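Local atomic coordinates of signal recognition particle receptor FtsY (Sulfolobus acidocaldarius, PDB entry 5L3S), a protein that serves as the receptor for the signal recognition particle, an SRP54-type protein that joins a helical bundle to a P-loop nucleotide-binding domain. Residues I105-N110 with R234-N239; S153-Q158 with Q277-L282; S227-Q232 with G256-S261. All blocks are in the same frame, centred on the assembly; numbering follows the deposited sequence.

Contact 1 of 3, residues I105-N110 with R234-N239. With GNP (phosphoaminophosphonic acid-guanylate ester), chain I.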
loop_
_atom_site.group_PDB
_atom_site.type_symbol
_atom_site.label_atom_id
_atom_site.label_comp_id
_atom_site.label_asym_id
_atom_site.label_seq_id
_atom_site.Cartn_x
_atom_site.Cartn_y
_atom_site.Cartn_z
ATOM N N ILE B 105 -4.794 -15.571 -13.630
ATOM C CA ILE B 105 -4.338 -14.211 -13.907
ATOM C C ILE B 105 -4.294 -13.443 -12.593
ATOM O O ILE B 105 -5.080 -13.728 -11.666
ATOM C CB ILE B 105 -5.233 -13.505 -14.965
ATOM C CG1 ILE B 105 -4.608 -12.173 -15.439
ATOM C CG2 ILE B 105 -6.642 -13.319 -14.435
ATOM C CD1 ILE B 105 -5.246 -11.629 -16.731
ATOM N N PHE B 106 -3.351 -12.506 -12.514
ATOM C CA PHE B 106 -3.119 -11.693 -11.316
ATOM C C PHE B 106 -3.235 -10.234 -11.735
ATOM O O PHE B 106 -2.643 -9.832 -12.748
ATOM C CB PHE B 106 -1.702 -11.953 -10.773
ATOM C CG PHE B 106 -1.459 -13.378 -10.347
ATOM C CD1 PHE B 106 -1.272 -14.383 -11.291
ATOM C CD2 PHE B 106 -1.404 -13.713 -9.006
ATOM C CE1 PHE B 106 -1.049 -15.692 -10.900
ATOM C CE2 PHE B 106 -1.186 -15.026 -8.602
ATOM C CZ PHE B 106 -1.008 -16.018 -9.546
ATOM N N PHE B 107 -4.021 -9.445 -11.002
ATOM C CA PHE B 107 -4.082 -8.008 -11.288
ATOM C C PHE B 107 -4.262 -7.186 -10.012
ATOM O O PHE B 107 -4.481 -7.730 -8.928
ATOM C CB PHE B 107 -5.178 -7.681 -12.330
ATOM C CG PHE B 107 -6.560 -8.230 -11.990
ATOM C CD1 PHE B 107 -7.417 -7.541 -11.131
ATOM C CD2 PHE B 107 -7.025 -9.402 -12.590
ATOM C CE1 PHE B 107 -8.691 -8.041 -10.833
ATOM C CE2 PHE B 107 -8.287 -9.904 -12.301
ATOM C CZ PHE B 107 -9.121 -9.223 -11.418
ATOM N N GLY B 108 -4.158 -5.876 -10.133
ATOM C CA GLY B 108 -4.310 -5.021 -8.958
ATOM C C GLY B 108 -3.607 -3.706 -9.237
ATOM O O GLY B 108 -3.011 -3.534 -10.306
ATOM N N VAL B 109 -3.656 -2.775 -8.284
ATOM C CA VAL B 109 -3.068 -1.464 -8.523
ATOM C C VAL B 109 -1.546 -1.500 -8.480
ATOM O O VAL B 109 -0.939 -2.489 -8.077
ATOM C CB VAL B 109 -3.623 -0.375 -7.536
ATOM C CG1 VAL B 109 -5.141 -0.357 -7.563
ATOM C CG2 VAL B 109 -3.130 -0.612 -6.129
ATOM N N ASN B 110 -0.924 -0.409 -8.913
ATOM C CA ASN B 110 0.527 -0.353 -9.008
ATOM C C ASN B 110 1.270 -0.601 -7.718
ATOM O O ASN B 110 0.948 -0.010 -6.683
ATOM C CB ASN B 110 0.939 1.026 -9.543
ATOM C CG ASN B 110 0.237 1.350 -10.810
ATOM O OD1 ASN B 110 -0.918 1.797 -10.795
ATOM N ND2 ASN B 110 0.909 1.105 -11.938
ATOM N N ARG B 234 -13.826 -3.308 -4.302
ATOM C CA ARG B 234 -15.202 -3.078 -4.769
ATOM C C ARG B 234 -15.257 -2.734 -6.254
ATOM O O ARG B 234 -16.056 -3.293 -7.011
ATOM C CB ARG B 234 -15.861 -1.923 -4.015
ATOM C CG ARG B 234 -16.314 -2.219 -2.610
ATOM C CD ARG B 234 -17.054 -1.001 -2.074
ATOM N NE ARG B 234 -17.413 -1.130 -0.667
ATOM C CZ ARG B 234 -18.465 -1.804 -0.216
ATOM N NH1 ARG B 234 -19.277 -2.435 -1.058
ATOM N NH2 ARG B 234 -18.703 -1.841 1.090
ATOM N N HIS B 235 -14.427 -1.774 -6.643
ATOM C CA HIS B 235 -14.362 -1.306 -8.018
ATOM C C HIS B 235 -13.951 -2.416 -8.968
ATOM O O HIS B 235 -14.571 -2.593 -10.006
ATOM C CB HIS B 235 -13.384 -0.138 -8.145
ATOM C CG HIS B 235 -13.983 1.187 -7.808
ATOM N ND1 HIS B 235 -14.567 2.000 -8.755
ATOM C CD2 HIS B 235 -14.081 1.848 -6.631
ATOM C CE1 HIS B 235 -15.007 3.102 -8.174
ATOM N NE2 HIS B 235 -14.721 3.037 -6.885
ATOM N N PHE B 236 -12.899 -3.146 -8.616
ATOM C CA PHE B 236 -12.412 -4.236 -9.466
ATOM C C PHE B 236 -13.450 -5.351 -9.580
ATOM O O PHE B 236 -13.607 -5.963 -10.639
ATOM C CB PHE B 236 -11.082 -4.796 -8.938
ATOM C CG PHE B 236 -9.864 -4.053 -9.424
ATOM C CD1 PHE B 236 -9.672 -3.805 -10.775
ATOM C CD2 PHE B 236 -8.894 -3.634 -8.533
ATOM C CE1 PHE B 236 -8.533 -3.127 -11.219
ATOM C CE2 PHE B 236 -7.750 -2.951 -8.969
ATOM C CZ PHE B 236 -7.573 -2.698 -10.307
ATOM N N GLU B 237 -14.172 -5.617 -8.499
ATOM C CA GLU B 237 -15.209 -6.637 -8.563
ATOM C C GLU B 237 -16.316 -6.208 -9.526
ATOM O O GLU B 237 -16.810 -7.017 -10.307
ATOM C CB GLU B 237 -15.773 -6.958 -7.171
ATOM C CG GLU B 237 -17.057 -7.790 -7.183
ATOM C CD GLU B 237 -16.904 -9.116 -7.912
ATOM O OE1 GLU B 237 -15.764 -9.621 -8.028
ATOM O OE2 GLU B 237 -17.929 -9.658 -8.375
ATOM N N ASN B 238 -16.682 -4.931 -9.481
ATOM C CA ASN B 238 -17.731 -4.411 -10.357
ATOM C C ASN B 238 -17.309 -4.268 -11.825
ATOM O O ASN B 238 -18.104 -4.524 -12.717
ATOM C CB ASN B 238 -18.255 -3.067 -9.839
ATOM C CG ASN B 238 -18.960 -3.189 -8.496
ATOM O OD1 ASN B 238 -19.538 -4.227 -8.171
ATOM N ND2 ASN B 238 -18.921 -2.118 -7.712
ATOM N N ASN B 239 -16.068 -3.850 -12.074
ATOM C CA ASN B 239 -15.617 -3.602 -13.443
ATOM C C ASN B 239 -14.996 -4.818 -14.128
ATOM O O ASN B 239 -14.968 -4.904 -15.356
ATOM C CB ASN B 239 -14.599 -2.457 -13.487
ATOM C CG ASN B 239 -15.161 -1.149 -12.972
ATOM O OD1 ASN B 239 -16.376 -0.990 -12.834
ATOM N ND2 ASN B 239 -14.273 -0.196 -12.692
HETATM P PG GNP I . 10.595 -1.218 -4.902
HETATM O O1G GNP I . 10.297 -2.710 -5.116
HETATM O O2G GNP I . 11.986 -0.850 -5.333
HETATM O O3G GNP I . 10.292 -0.956 -3.440
HETATM N N3B GNP I . 9.490 -0.398 -5.744
HETATM P PB GNP I . 9.517 1.240 -5.914
HETATM O O1B GNP I . 10.798 1.532 -6.545
HETATM O O2B GNP I . 9.200 1.869 -4.612
HETATM O O3A GNP I . 8.330 1.609 -6.834
HETATM P PA GNP I . 8.299 1.534 -8.403
HETATM O O1A GNP I . 8.748 0.222 -8.907
HETATM O O2A GNP I . 8.989 2.727 -8.951
HETATM O "O5'" GNP I . 6.787 1.766 -8.769
HETATM C "C5'" GNP I . 5.749 0.900 -8.296
HETATM C "C4'" GNP I . 4.579 1.043 -9.260
HETATM O "O4'" GNP I . 3.893 2.301 -9.044
HETATM C "C3'" GNP I . 4.967 1.075 -10.738
HETATM O "O3'" GNP I . 3.969 0.405 -11.479
HETATM C "C2'" GNP I . 4.954 2.568 -11.094
HETATM O "O2'" GNP I . 4.661 2.751 -12.464
HETATM C "C1'" GNP I . 3.769 3.026 -10.249
HETATM N N9 GNP I . 3.693 4.435 -9.837
HETATM C C8 GNP I . 4.634 5.225 -9.210
HETATM N N7 GNP I . 4.181 6.435 -8.929
HETATM C C5 GNP I . 2.848 6.432 -9.387
HETATM C C6 GNP I . 1.826 7.419 -9.398
HETATM O O6 GNP I . 1.868 8.598 -8.970
HETATM N N1 GNP I . 0.642 6.944 -9.969
HETATM C C2 GNP I . 0.462 5.682 -10.476
HETATM N N2 GNP I . -0.728 5.371 -11.016
HETATM N N3 GNP I . 1.415 4.777 -10.481
HETATM C C4 GNP I . 2.559 5.199 -9.936
#

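Contact 2 of 3, residues S153-Q158 with Q277-L282. With GNP (phosphoaminophosphonic acid-guanylate ester), chain R.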
loop_
_atom_site.group_PDB
_atom_site.type_symbol
_atom_site.label_atom_id
_atom_site.label_comp_id
_atom_site.label_asym_id
_atom_site.label_seq_id
_atom_site.Cartn_x
_atom_site.Cartn_y
_atom_site.Cartn_z
ATOM N N SER B 153 14.179 -17.624 -14.284
ATOM C CA SER B 153 15.470 -18.291 -14.329
ATOM C C SER B 153 15.832 -18.960 -12.994
ATOM O O SER B 153 16.311 -20.099 -12.963
ATOM C CB SER B 153 16.555 -17.299 -14.759
ATOM O OG SER B 153 17.839 -17.893 -14.689
ATOM N N LYS B 154 15.609 -18.256 -11.892
ATOM C CA LYS B 154 15.922 -18.817 -10.583
ATOM C C LYS B 154 14.969 -19.972 -10.209
ATOM O O LYS B 154 15.373 -20.934 -9.547
ATOM C CB LYS B 154 15.888 -17.711 -9.517
ATOM C CG LYS B 154 16.412 -18.137 -8.152
ATOM C CD LYS B 154 16.723 -16.921 -7.280
ATOM C CE LYS B 154 16.854 -17.294 -5.805
ATOM N NZ LYS B 154 17.931 -18.297 -5.564
ATOM N N LEU B 155 13.708 -19.873 -10.628
ATOM C CA LEU B 155 12.723 -20.931 -10.347
ATOM C C LEU B 155 12.813 -22.059 -11.379
ATOM O O LEU B 155 12.172 -23.104 -11.238
ATOM C CB LEU B 155 11.317 -20.342 -10.345
ATOM C CG LEU B 155 11.053 -19.304 -9.247
ATOM C CD1 LEU B 155 9.951 -18.393 -9.688
ATOM C CD2 LEU B 155 10.694 -20.000 -7.944
ATOM N N GLU B 156 13.613 -21.830 -12.414
ATOM C CA GLU B 156 13.795 -22.778 -13.520
ATOM C C GLU B 156 12.482 -23.122 -14.209
ATOM O O GLU B 156 12.163 -24.291 -14.430
ATOM C CB GLU B 156 14.521 -24.050 -13.061
ATOM C CG GLU B 156 15.939 -23.806 -12.588
ATOM C CD GLU B 156 16.653 -25.081 -12.202
ATOM O OE1 GLU B 156 16.203 -25.753 -11.252
ATOM O OE2 GLU B 156 17.663 -25.418 -12.851
ATOM N N VAL B 157 11.703 -22.100 -14.523
ATOM C CA VAL B 157 10.483 -22.299 -15.286
ATOM C C VAL B 157 10.524 -21.429 -16.521
ATOM O O VAL B 157 11.236 -20.424 -16.555
ATOM C CB VAL B 157 9.219 -21.967 -14.461
ATOM C CG1 VAL B 157 9.118 -22.897 -13.262
ATOM C CG2 VAL B 157 9.226 -20.516 -14.022
ATOM N N GLN B 158 9.760 -21.816 -17.535
ATOM C CA GLN B 158 9.723 -21.068 -18.788
ATOM C C GLN B 158 8.939 -19.762 -18.674
ATOM O O GLN B 158 7.820 -19.738 -18.168
ATOM C CB GLN B 158 9.104 -21.920 -19.889
ATOM C CG GLN B 158 8.712 -21.113 -21.120
ATOM C CD GLN B 158 9.794 -21.103 -22.182
ATOM O OE1 GLN B 158 10.239 -22.154 -22.628
ATOM N NE2 GLN B 158 10.221 -19.906 -22.594
ATOM N N GLN B 277 9.935 -11.174 1.030
ATOM C CA GLN B 277 10.333 -11.031 -0.377
ATOM C C GLN B 277 10.934 -12.299 -0.996
ATOM O O GLN B 277 11.261 -12.311 -2.177
ATOM C CB GLN B 277 11.281 -9.833 -0.557
ATOM C CG GLN B 277 10.719 -8.524 0.010
ATOM C CD GLN B 277 11.601 -7.319 -0.272
ATOM O OE1 GLN B 277 12.445 -6.949 0.545
ATOM N NE2 GLN B 277 11.421 -6.712 -1.443
ATOM N N ASN B 278 11.098 -13.343 -0.195
ATOM C CA ASN B 278 11.635 -14.619 -0.682
ATOM C C ASN B 278 10.516 -15.524 -1.172
ATOM O O ASN B 278 9.359 -15.328 -0.812
ATOM C CB ASN B 278 12.418 -15.349 0.413
ATOM C CG ASN B 278 13.666 -14.606 0.840
ATOM O OD1 ASN B 278 14.336 -13.982 0.024
ATOM N ND2 ASN B 278 13.990 -14.681 2.128
ATOM N N TYR B 279 10.863 -16.532 -1.971
ATOM C CA TYR B 279 9.850 -17.320 -2.655
ATOM C C TYR B 279 8.970 -18.088 -1.678
ATOM O O TYR B 279 7.785 -18.279 -1.930
ATOM C CB TYR B 279 10.491 -18.273 -3.657
ATOM C CG TYR B 279 11.232 -17.558 -4.766
ATOM C CD1 TYR B 279 10.786 -16.336 -5.252
ATOM C CD2 TYR B 279 12.385 -18.101 -5.315
ATOM C CE1 TYR B 279 11.475 -15.672 -6.268
ATOM C CE2 TYR B 279 13.076 -17.449 -6.319
ATOM C CZ TYR B 279 12.616 -16.244 -6.794
ATOM O OH TYR B 279 13.317 -15.603 -7.799
ATOM N N ASP B 280 9.557 -18.522 -0.571
ATOM C CA ASP B 280 8.822 -19.287 0.461
ATOM C C ASP B 280 7.871 -18.407 1.286
ATOM O O ASP B 280 7.051 -18.917 2.055
ATOM C CB ASP B 280 9.830 -19.967 1.391
ATOM C CG ASP B 280 9.243 -21.157 2.139
ATOM O OD1 ASP B 280 8.407 -21.882 1.552
ATOM O OD2 ASP B 280 9.628 -21.375 3.313
ATOM N N ASP B 281 7.968 -17.084 1.129
ATOM C CA ASP B 281 7.222 -16.166 2.012
ATOM C C ASP B 281 5.740 -16.007 1.659
ATOM O O ASP B 281 5.257 -14.910 1.404
ATOM C CB ASP B 281 7.925 -14.809 2.108
ATOM C CG ASP B 281 9.308 -14.929 2.727
ATOM O OD1 ASP B 281 9.563 -15.945 3.399
ATOM O OD2 ASP B 281 10.141 -14.026 2.539
ATOM N N LEU B 282 5.026 -17.126 1.665
ATOM C CA LEU B 282 3.628 -17.145 1.289
ATOM C C LEU B 282 2.955 -18.161 2.214
ATOM O O LEU B 282 3.413 -19.284 2.327
ATOM C CB LEU B 282 3.490 -17.600 -0.171
ATOM C CG LEU B 282 2.105 -17.489 -0.825
ATOM C CD1 LEU B 282 1.750 -16.064 -1.128
ATOM C CD2 LEU B 282 2.013 -18.350 -2.085
HETATM P PG GNP R . 3.928 -3.195 -10.615
HETATM O O1G GNP R . 4.057 -4.296 -11.641
HETATM O O2G GNP R . 4.809 -1.995 -10.936
HETATM O O3G GNP R . 2.525 -2.651 -10.455
HETATM N N3B GNP R . 4.397 -3.765 -9.195
HETATM P PB GNP R . 3.881 -5.208 -8.650
HETATM O O1B GNP R . 4.102 -6.231 -9.672
HETATM O O2B GNP R . 2.477 -5.082 -8.230
HETATM O O3A GNP R . 4.743 -5.493 -7.438
HETATM P PA GNP R . 6.152 -6.096 -7.350
HETATM O O1A GNP R . 6.093 -7.591 -7.440
HETATM O O2A GNP R . 7.093 -5.402 -8.284
HETATM O "O5'" GNP R . 6.597 -5.843 -5.868
HETATM C "C5'" GNP R . 6.835 -4.500 -5.338
HETATM C "C4'" GNP R . 7.776 -4.602 -4.149
HETATM O "O4'" GNP R . 7.086 -5.210 -2.995
HETATM C "C3'" GNP R . 8.996 -5.467 -4.397
HETATM O "O3'" GNP R . 10.091 -4.913 -3.690
HETATM C "C2'" GNP R . 8.601 -6.817 -3.772
HETATM O "O2'" GNP R . 9.743 -7.549 -3.362
HETATM C "C1'" GNP R . 7.875 -6.278 -2.529
HETATM N N9 GNP R . 6.977 -7.266 -1.933
HETATM C C8 GNP R . 6.011 -8.021 -2.542
HETATM N N7 GNP R . 5.353 -8.810 -1.711
HETATM C C5 GNP R . 5.938 -8.534 -0.478
HETATM C C6 GNP R . 5.659 -9.072 0.797
HETATM O O6 GNP R . 4.814 -9.940 1.056
HETATM N N1 GNP R . 6.488 -8.540 1.790
HETATM C C2 GNP R . 7.452 -7.571 1.558
HETATM N N2 GNP R . 8.169 -7.146 2.597
HETATM N N3 GNP R . 7.716 -7.063 0.360
HETATM C C4 GNP R . 6.932 -7.592 -0.600
#

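Contact 3 of 3, residues S227-Q232 with G256-S261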
loop_
_atom_site.group_PDB
_atom_site.type_symbol
_atom_site.label_atom_id
_atom_site.label_comp_id
_atom_site.label_asym_id
_atom_site.label_seq_id
_atom_site.Cartn_x
_atom_site.Cartn_y
_atom_site.Cartn_z
ATOM N N SER B 227 -8.302 2.226 4.150
ATOM C CA SER B 227 -9.644 2.105 3.577
ATOM C C SER B 227 -9.691 1.988 2.047
ATOM O O SER B 227 -10.672 1.486 1.493
ATOM C CB SER B 227 -10.520 3.281 4.036
ATOM O OG SER B 227 -10.006 4.514 3.552
ATOM N N ASP B 228 -8.649 2.441 1.359
ATOM C CA ASP B 228 -8.668 2.367 -0.104
ATOM C C ASP B 228 -8.597 0.942 -0.631
ATOM O O ASP B 228 -8.996 0.680 -1.766
ATOM C CB ASP B 228 -7.561 3.199 -0.760
ATOM C CG ASP B 228 -7.874 3.523 -2.215
ATOM O OD1 ASP B 228 -8.907 4.188 -2.455
ATOM O OD2 ASP B 228 -7.102 3.122 -3.116
ATOM N N ALA B 229 -8.069 0.025 0.170
ATOM C CA ALA B 229 -7.989 -1.371 -0.263
ATOM C C ALA B 229 -9.389 -1.965 -0.522
ATOM O O ALA B 229 -9.608 -2.698 -1.499
ATOM C CB ALA B 229 -7.210 -2.201 0.755
ATOM N N LEU B 230 -10.337 -1.635 0.350
ATOM C CA LEU B 230 -11.714 -2.058 0.153
ATOM C C LEU B 230 -12.303 -1.389 -1.088
ATOM O O LEU B 230 -13.050 -2.009 -1.844
ATOM C CB LEU B 230 -12.577 -1.776 1.393
ATOM C CG LEU B 230 -14.047 -2.212 1.296
ATOM C CD1 LEU B 230 -14.160 -3.726 1.032
ATOM C CD2 LEU B 230 -14.883 -1.805 2.530
ATOM N N GLU B 231 -11.969 -0.122 -1.295
ATOM C CA GLU B 231 -12.431 0.580 -2.490
ATOM C C GLU B 231 -11.870 -0.048 -3.773
ATOM O O GLU B 231 -12.592 -0.210 -4.753
ATOM C CB GLU B 231 -12.088 2.072 -2.425
ATOM C CG GLU B 231 -12.658 2.879 -3.582
ATOM C CD GLU B 231 -14.139 3.173 -3.415
ATOM O OE1 GLU B 231 -14.719 2.790 -2.367
ATOM O OE2 GLU B 231 -14.722 3.798 -4.332
ATOM N N GLN B 232 -10.588 -0.398 -3.761
ATOM C CA GLN B 232 -9.985 -1.154 -4.872
ATOM C C GLN B 232 -10.732 -2.471 -5.132
ATOM O O GLN B 232 -11.076 -2.806 -6.265
ATOM C CB GLN B 232 -8.508 -1.470 -4.575
ATOM C CG GLN B 232 -7.580 -0.259 -4.521
ATOM C CD GLN B 232 -6.227 -0.609 -3.934
ATOM O OE1 GLN B 232 -5.755 -1.747 -4.049
ATOM N NE2 GLN B 232 -5.598 0.363 -3.288
ATOM N N GLY B 256 -3.958 -6.567 8.610
ATOM C CA GLY B 256 -4.692 -7.101 7.476
ATOM C C GLY B 256 -6.208 -7.123 7.630
ATOM O O GLY B 256 -6.865 -8.036 7.122
ATOM N N GLY B 257 -6.766 -6.102 8.279
ATOM C CA GLY B 257 -8.202 -6.057 8.560
ATOM C C GLY B 257 -9.041 -6.047 7.291
ATOM O O GLY B 257 -10.228 -6.355 7.337
ATOM N N ILE B 258 -8.423 -5.685 6.160
ATOM C CA ILE B 258 -9.058 -5.815 4.836
ATOM C C ILE B 258 -9.668 -7.207 4.613
ATOM O O ILE B 258 -10.705 -7.338 3.973
ATOM C CB ILE B 258 -8.080 -5.472 3.652
ATOM C CG1 ILE B 258 -8.798 -5.533 2.299
ATOM C CG2 ILE B 258 -6.880 -6.404 3.611
ATOM C CD1 ILE B 258 -9.900 -4.488 2.140
ATOM N N ALA B 259 -9.023 -8.239 5.145
ATOM C CA ALA B 259 -9.547 -9.614 5.057
ATOM C C ALA B 259 -10.994 -9.726 5.570
ATOM O O ALA B 259 -11.845 -10.369 4.950
ATOM C CB ALA B 259 -8.643 -10.576 5.825
ATOM N N LEU B 260 -11.264 -9.092 6.707
ATOM C CA LEU B 260 -12.602 -9.097 7.285
ATOM C C LEU B 260 -13.577 -8.294 6.427
ATOM O O LEU B 260 -14.704 -8.735 6.178
ATOM C CB LEU B 260 -12.561 -8.531 8.713
ATOM C CG LEU B 260 -13.876 -8.409 9.485
ATOM C CD1 LEU B 260 -14.687 -9.712 9.410
ATOM C CD2 LEU B 260 -13.594 -8.020 10.941
ATOM N N SER B 261 -13.144 -7.115 5.979
ATOM C CA SER B 261 -13.985 -6.259 5.146
ATOM C C SER B 261 -14.388 -6.934 3.829
ATOM O O SER B 261 -15.530 -6.817 3.391
ATOM C CB SER B 261 -13.295 -4.919 4.876
ATOM O OG SER B 261 -13.241 -4.151 6.065
#

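Contact 1 of 3, residues I105-N110 with R234-N239
Gly-108 and Phe-236 mark the closest backbone approach, their CA atoms 8.2 Å apart, where the chain running out of strand 102-107 passes beside helix 228-239. Phe-236 carries the whole contact from the helix side. Its CG lies anti to the carbonyl carbon (chi1 -86°), which sends the ring outward from the helix toward three consecutive residues of the other segment. CD1 of Phe-107 lies over one face of the Phe-236 ring, while the closest pair is CE1 of Phe-107 and CD1 of Phe-236, 4.3 Å apart. The two ring planes meet at 56°, with centroids 5.7 Å apart. At the rim of the same ring, near its plane, CG1 of Val-109 stands 3.9 Å from CE2 of Phe-236. Between these two side chains CE2 of Phe-236 also meets CA of Gly-108 at 4.0 Å. Glycine suits this place because its backbone angles would press a CB against the carbonyl O of Phe-107. Large apolar groups suit the rest: Leu-219 of strand 216-222 touches both Phe-107 and Phe-236, and Leu-205 adds a side chain from helix 199-212. Just after Val-109 the chain turns to polar work. ND2 of Asn-110 donates a nearly straight hydrogen bond (165°) to O3' of the phosphoaminophosphonic acid-guanylate ester of chain I, 3.2 Å away, a nucleotide also held by the chain of another protein. The carbonyl O of Val-109 is hydrogen-bonded to NZ of Lys-114. A buried strand leading through Gly-108 into such a loop, with a lysine at the start of the next helix, fits the P-loop (Walker A motif) of this nucleotide-binding fold.

Contact 2 of 3, residues S153-Q158 with Q277-L282
The ring of Tyr-279 is met on one face by Leu-155 and at its edge by Lys-154. CD2 of Leu-155 sits over that face, 4.0 Å from the ring centroid and 24° off the normal, a CH-pi contact displaced toward the rim, where CD2 of Tyr-279 is 3.7 Å away. CG of Lys-154 lies in the ring plane at the edge, 3.9 Å from CE2 of Tyr-279, and the rest of the aliphatic chain runs on past the ring, bringing CD to 3.7 Å from OH of Tyr-279. A bend at the last torsion (chi4 59°) then turns the ammonium end aside. Lysine suits this exposed flank because its methylenes can pack while its charge stays outside; leucine suits the buried one. The hydroxyl of Tyr-279 finds its polar partner in ND1 of His-151, one turn before Leu-155 on helix 144-155, so tyrosine offers both an apolar ring and a polar tip. Ala-119 and Asn-123 of helix 114-127 also touch the ring.

The tyrosine stands in a type I turn from Asn-278 to Asp-281. There OD2 of Asp-281 accepts from N of Asn-278 at 3.0 Å, the N-H coming from well above the carboxylate plane. Just before the turn, NE2 of Gln-277 donates to O2' of the phosphoaminophosphonic acid-guanylate ester of chain R at 2.7 Å and 170°. The contact packs a loop that carries a nucleotide-pocket residue, Gln-277, against the end of helix 144-155, which closes in a Schellman motif with Glu-156 at positive phi.

Contact 3 of 3, residues S227-Q232 with G256-S261
Ile-258 reaches across to Ala-229 and Leu-230 near the starts of two neighbouring helices. Branching at CB, the side chain puts CG1 anti to its own backbone N (chi1 -176°), which aims this arm at helix 228-239. CG1 of Ile-258 lies 4.0 Å from CB of Ala-229. The next torsion (chi2 64°) turns the terminal methyl in toward the backbone of helix 228-239, so that CD1 of Ile-258 comes to 3.8 Å from CB of Ala-229 and then passes on to the main chain. It is 3.4 Å from N of Leu-230 and 3.6 Å from CA of Leu-230, a snug fit onto the backbone itself. Alanine, with just a methyl, permits this approach, and the CA atoms of Leu-230 and Ile-258 come within 6.6 Å. Leucine extends farther: CD1 of Leu-230 touches CB of Ser-261 at 4.1 Å, one turn beyond Ile-258, where the small serine suits close helix neighbours. Val-43 of helix 41-55, in the helical bundle, covers both Leu-230 and Ser-261.

Away from this interface, NE2 of Gln-232 donates an almost straight bond (174°) to OD2 of Asp-228 at 3.1 Å, arriving on the anti side, tilted out of the carboxylate plane. It ties adjacent turns together, while OD1 of Asp-228 is hydrogen-bonded to a polar side chain in the chain of another protein. Gly-256, at positive phi, leads into the second helix, and its O accepts from N of Ala-259. Ile-258 also packs on Leu-221 and Leu-247 from adjacent parallel strands, as expected of neighbouring helices in successive beta-alpha-beta crossovers of a P-loop domain.

Overall arrangement
All three contacts lie in the domain built round the largely parallel sheet. Contacts 1 and 3 are neighbours, with centres 13 Å apart; both use helix 228-239, and they touch where CG2 of Val-109 packs 3.5 Å from OE1 of Gln-232. Contact 2 stands apart, its centre 24 Å from that of contact 1 and 27 Å from that of contact 3. Along the chain the order is 105-110, 153-158, 227-232, 234-239, 256-261, 277-282: contact 1 crosses both others, and contact 3 is nested within contact 2. Asn-110 of contact 1 and Gln-277 of contact 2 each bond to a different bound nucleotide, whereas contact 3 joins helices beside the helical bundle.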